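Local coordinates for 182aa long hypothetical protein (PDB 2GAN), which is of unknown function but probably transfers acetyl groups from acetyl-coenzyme A, as a member of the GNAT acetyltransferase family, at residues T81-Y86 and I109-V114. Sequence-based numbering, arbitrary orientation.
With SO4 (sulfate ion), chain D.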
ATOM      1  N   THR A  81     -12.199 -13.117  -6.045  1.00 18.96           N
ATOM      2  CA  THR A  81     -13.520 -12.930  -5.435  1.00 20.52           C
ATOM      3  C   THR A  81     -13.945 -11.473  -5.432  1.00 20.83           C
ATOM      4  O   THR A  81     -13.110 -10.569  -5.501  1.00 20.45           O
ATOM      5  CB  THR A  81     -13.545 -13.343  -3.946  1.00 19.12           C
ATOM      6  OG1 THR A  81     -12.812 -12.366  -3.191  1.00 21.30           O
ATOM      7  CG2 THR A  81     -12.936 -14.700  -3.743  1.00 15.14           C
ATOM      8  N   ILE A  82     -15.255 -11.265  -5.330  1.00 20.12           N
ATOM      9  CA  ILE A  82     -15.826  -9.931  -5.239  1.00 20.10           C
ATOM     10  C   ILE A  82     -17.284 -10.064  -4.785  1.00 21.26           C
ATOM     11  O   ILE A  82     -18.043 -10.883  -5.305  1.00 19.78           O
ATOM     12  CB  ILE A  82     -15.728  -9.161  -6.579  1.00 18.59           C
ATOM     13  CG1 ILE A  82     -15.925  -7.664  -6.311  1.00 20.05           C
ATOM     14  CG2 ILE A  82     -16.745  -9.696  -7.577  1.00 15.14           C
ATOM     15  CD1 ILE A  82     -15.532  -6.746  -7.483  1.00 24.11           C
ATOM     16  N   ALA A  83     -17.647  -9.256  -3.797  1.00 21.98           N
ATOM     17  CA  ALA A  83     -18.971  -9.281  -3.198  1.00 22.87           C
ATOM     18  C   ALA A  83     -19.723  -7.968  -3.316  1.00 21.52           C
ATOM     19  O   ALA A  83     -19.126  -6.892  -3.301  1.00 21.94           O
ATOM     20  CB  ALA A  83     -18.847  -9.657  -1.717  1.00 22.54           C
ATOM     21  N   LEU A  84     -21.045  -8.064  -3.413  1.00 21.07           N
ATOM     22  CA  LEU A  84     -21.895  -6.881  -3.502  1.00 20.23           C
ATOM     23  C   LEU A  84     -22.871  -6.822  -2.341  1.00 20.86           C
ATOM     24  O   LEU A  84     -23.462  -7.840  -1.964  1.00 22.01           O
ATOM     25  CB  LEU A  84     -22.699  -6.909  -4.787  1.00 19.73           C
ATOM     26  CG  LEU A  84     -21.816  -7.074  -6.017  1.00 22.65           C
ATOM     27  CD1 LEU A  84     -22.706  -7.130  -7.254  1.00 23.10           C
ATOM     28  CD2 LEU A  84     -20.818  -5.926  -6.090  1.00 19.09           C
ATOM     29  N   VAL A  85     -23.036  -5.631  -1.780  1.00 19.64           N
ATOM     30  CA  VAL A  85     -23.976  -5.423  -0.693  1.00 21.06           C
ATOM     31  C   VAL A  85     -24.861  -4.266  -1.109  1.00 21.45           C
ATOM     32  O   VAL A  85     -24.372  -3.162  -1.347  1.00 22.16           O
ATOM     33  CB  VAL A  85     -23.276  -5.077   0.651  1.00 20.79           C
ATOM     34  CG1 VAL A  85     -24.319  -4.760   1.708  1.00 18.80           C
ATOM     35  CG2 VAL A  85     -22.428  -6.262   1.116  1.00 16.65           C
ATOM     36  N   TYR A  86     -26.161  -4.526  -1.217  1.00 18.85           N
ATOM     37  CA  TYR A  86     -27.103  -3.490  -1.636  1.00 22.04           C
ATOM     38  C   TYR A  86     -28.525  -3.624  -1.059  1.00 22.45           C
ATOM     39  O   TYR A  86     -29.344  -2.728  -1.241  1.00 23.60           O
ATOM     40  CB  TYR A  86     -27.156  -3.457  -3.169  1.00 18.54           C
ATOM     41  CG  TYR A  86     -27.606  -4.762  -3.780  1.00 18.84           C
ATOM     42  CD1 TYR A  86     -28.966  -5.064  -3.908  1.00 18.89           C
ATOM     43  CD2 TYR A  86     -26.674  -5.719  -4.186  1.00 18.35           C
ATOM     44  CE1 TYR A  86     -29.384  -6.293  -4.424  1.00 21.27           C
ATOM     45  CE2 TYR A  86     -27.081  -6.950  -4.703  1.00 20.71           C
ATOM     46  CZ  TYR A  86     -28.433  -7.229  -4.817  1.00 21.61           C
ATOM     47  OH  TYR A  86     -28.834  -8.438  -5.326  1.00 26.47           O
ATOM     48  N   ILE A 109     -19.217  -2.549  -2.685  1.00 18.54           N
ATOM     49  CA  ILE A 109     -18.354  -3.567  -3.260  1.00 18.01           C
ATOM     50  C   ILE A 109     -17.302  -3.856  -2.203  1.00 18.13           C
ATOM     51  O   ILE A 109     -16.768  -2.935  -1.593  1.00 19.38           O
ATOM     52  CB  ILE A 109     -17.649  -3.066  -4.540  1.00 20.18           C
ATOM     53  CG1 ILE A 109     -18.652  -3.054  -5.705  1.00 19.99           C
ATOM     54  CG2 ILE A 109     -16.425  -3.947  -4.848  1.00 18.49           C
ATOM     55  CD1 ILE A 109     -18.122  -2.444  -6.992  1.00 22.08           C
ATOM     56  N   GLU A 110     -17.023  -5.130  -1.968  1.00 17.89           N
ATOM     57  CA  GLU A 110     -16.023  -5.515  -0.983  1.00 18.90           C
ATOM     58  C   GLU A 110     -15.586  -6.946  -1.249  1.00 17.65           C
ATOM     59  O   GLU A 110     -16.008  -7.559  -2.239  1.00 16.25           O
ATOM     60  CB  GLU A 110     -16.587  -5.361   0.445  1.00 22.95           C
ATOM     61  CG  GLU A 110     -17.864  -6.133   0.756  1.00 27.36           C
ATOM     62  CD  GLU A 110     -18.556  -5.661   2.051  1.00 31.82           C
ATOM     63  OE1 GLU A 110     -19.373  -6.424   2.602  1.00 32.33           O
ATOM     64  OE2 GLU A 110     -18.299  -4.529   2.516  1.00 34.02           O
ATOM     65  N   PHE A 111     -14.714  -7.472  -0.393  1.00 17.10           N
ATOM     66  CA  PHE A 111     -14.245  -8.845  -0.557  1.00 17.11           C
ATOM     67  C   PHE A 111     -13.681  -9.019  -1.968  1.00 15.28           C
ATOM     68  O   PHE A 111     -13.904 -10.043  -2.617  1.00 14.90           O
ATOM     69  CB  PHE A 111     -15.423  -9.796  -0.333  1.00 15.76           C
ATOM     70  CG  PHE A 111     -15.024 -11.177   0.074  1.00 15.76           C
ATOM     71  CD1 PHE A 111     -15.288 -12.260  -0.752  1.00 19.90           C
ATOM     72  CD2 PHE A 111     -14.456 -11.407   1.322  1.00 18.74           C
ATOM     73  CE1 PHE A 111     -15.001 -13.558  -0.340  1.00 22.15           C
ATOM     74  CE2 PHE A 111     -14.165 -12.697   1.747  1.00 16.77           C
ATOM     75  CZ  PHE A 111     -14.438 -13.775   0.921  1.00 19.16           C
ATOM     76  N   PHE A 112     -12.958  -7.998  -2.427  1.00 16.29           N
ATOM     77  CA  PHE A 112     -12.352  -7.967  -3.758  1.00 16.68           C
ATOM     78  C   PHE A 112     -10.890  -8.364  -3.663  1.00 16.04           C
ATOM     79  O   PHE A 112     -10.072  -7.594  -3.184  1.00 15.24           O
ATOM     80  CB  PHE A 112     -12.429  -6.549  -4.332  1.00 16.99           C
ATOM     81  CG  PHE A 112     -11.762  -6.383  -5.678  1.00 16.53           C
ATOM     82  CD1 PHE A 112     -11.154  -5.173  -6.015  1.00 20.07           C
ATOM     83  CD2 PHE A 112     -11.771  -7.404  -6.618  1.00 18.14           C
ATOM     84  CE1 PHE A 112     -10.565  -4.978  -7.269  1.00 19.60           C
ATOM     85  CE2 PHE A 112     -11.183  -7.221  -7.880  1.00 21.86           C
ATOM     86  CZ  PHE A 112     -10.580  -6.004  -8.200  1.00 18.72           C
ATOM     87  N   VAL A 113     -10.554  -9.555  -4.136  1.00 18.29           N
ATOM     88  CA  VAL A 113      -9.176  -9.981  -4.070  1.00 20.57           C
ATOM     89  C   VAL A 113      -8.811 -10.851  -5.249  1.00 20.33           C
ATOM     90  O   VAL A 113      -9.675 -11.270  -6.015  1.00 22.36           O
ATOM     91  CB  VAL A 113      -8.905 -10.755  -2.762  1.00 20.28           C
ATOM     92  CG1 VAL A 113      -9.116 -12.248  -2.986  1.00 21.93           C
ATOM     93  CG2 VAL A 113      -7.510 -10.449  -2.271  1.00 26.50           C
ATOM     94  N   VAL A 114      -7.521 -11.113  -5.394  1.00 21.25           N
ATOM     95  CA  VAL A 114      -7.038 -11.957  -6.474  1.00 20.21           C
ATOM     96  C   VAL A 114      -5.924 -12.847  -5.942  1.00 19.52           C
ATOM     97  O   VAL A 114      -5.090 -12.399  -5.164  1.00 21.15           O
ATOM     98  CB  VAL A 114      -6.484 -11.124  -7.646  1.00 18.69           C
ATOM     99  CG1 VAL A 114      -5.849 -12.051  -8.673  1.00 20.93           C
ATOM    100  CG2 VAL A 114      -7.601 -10.318  -8.291  1.00 18.35           C
TER
HETATM  101  S   SO4 D1202     -13.153  -6.207   2.747  1.00 47.81           S
HETATM  102  O1  SO4 D1202     -11.985  -6.694   1.986  1.00 47.31           O
HETATM  103  O2  SO4 D1202     -13.395  -4.777   2.449  1.00 46.08           O
HETATM  104  O3  SO4 D1202     -12.876  -6.372   4.186  1.00 49.72           O
HETATM  105  O4  SO4 D1202     -14.345  -6.981   2.369  1.00 45.96           O
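Thr81 OG1 stands between its own backbone N and carbonyl carbon (chi1 72°), which aims the hydroxyl at Phe111 O, while Phe111 holds CG anti to its backbone N, beside the carbonyl carbon, and brings its ring, CD1 first, obliquely against Thr81 OG1. Thr81 OG1 donates to Phe111 O at 2.6 Å, from above the carbonyl plane. Threonine fits here because its beta-branched side chain suits an extended strand and still offers a donor for a buried carbonyl. With an alanine here Phe111 O would probably lose this bond, leaving the bulge less firmly held. The bulge arises where Phe111 takes a left-handed backbone conformation (phi 54°, psi 40°), shifting the antiparallel register by one residue between the Thr81–Val113 and Ala83–Glu110 hydrogen-bonded pairs. Ala83 is small enough to let Phe111 CB approach its CB to 3.7 Å. On the other face, Ile82 CD1 meets both Ile109 CG2 and Phe112 CD2, and helix 123-137 packs on Ile82 and Ile109. Phe111 N, turned out of the strand pairing, donates to sulfate O4 at 2.8 Å. In GNAT enzymes the bulged central strand offers backbone N-H groups to acetyl-coenzyme A, and the sulfate, probably from the crystallisation liquor, is consistent with such a site here.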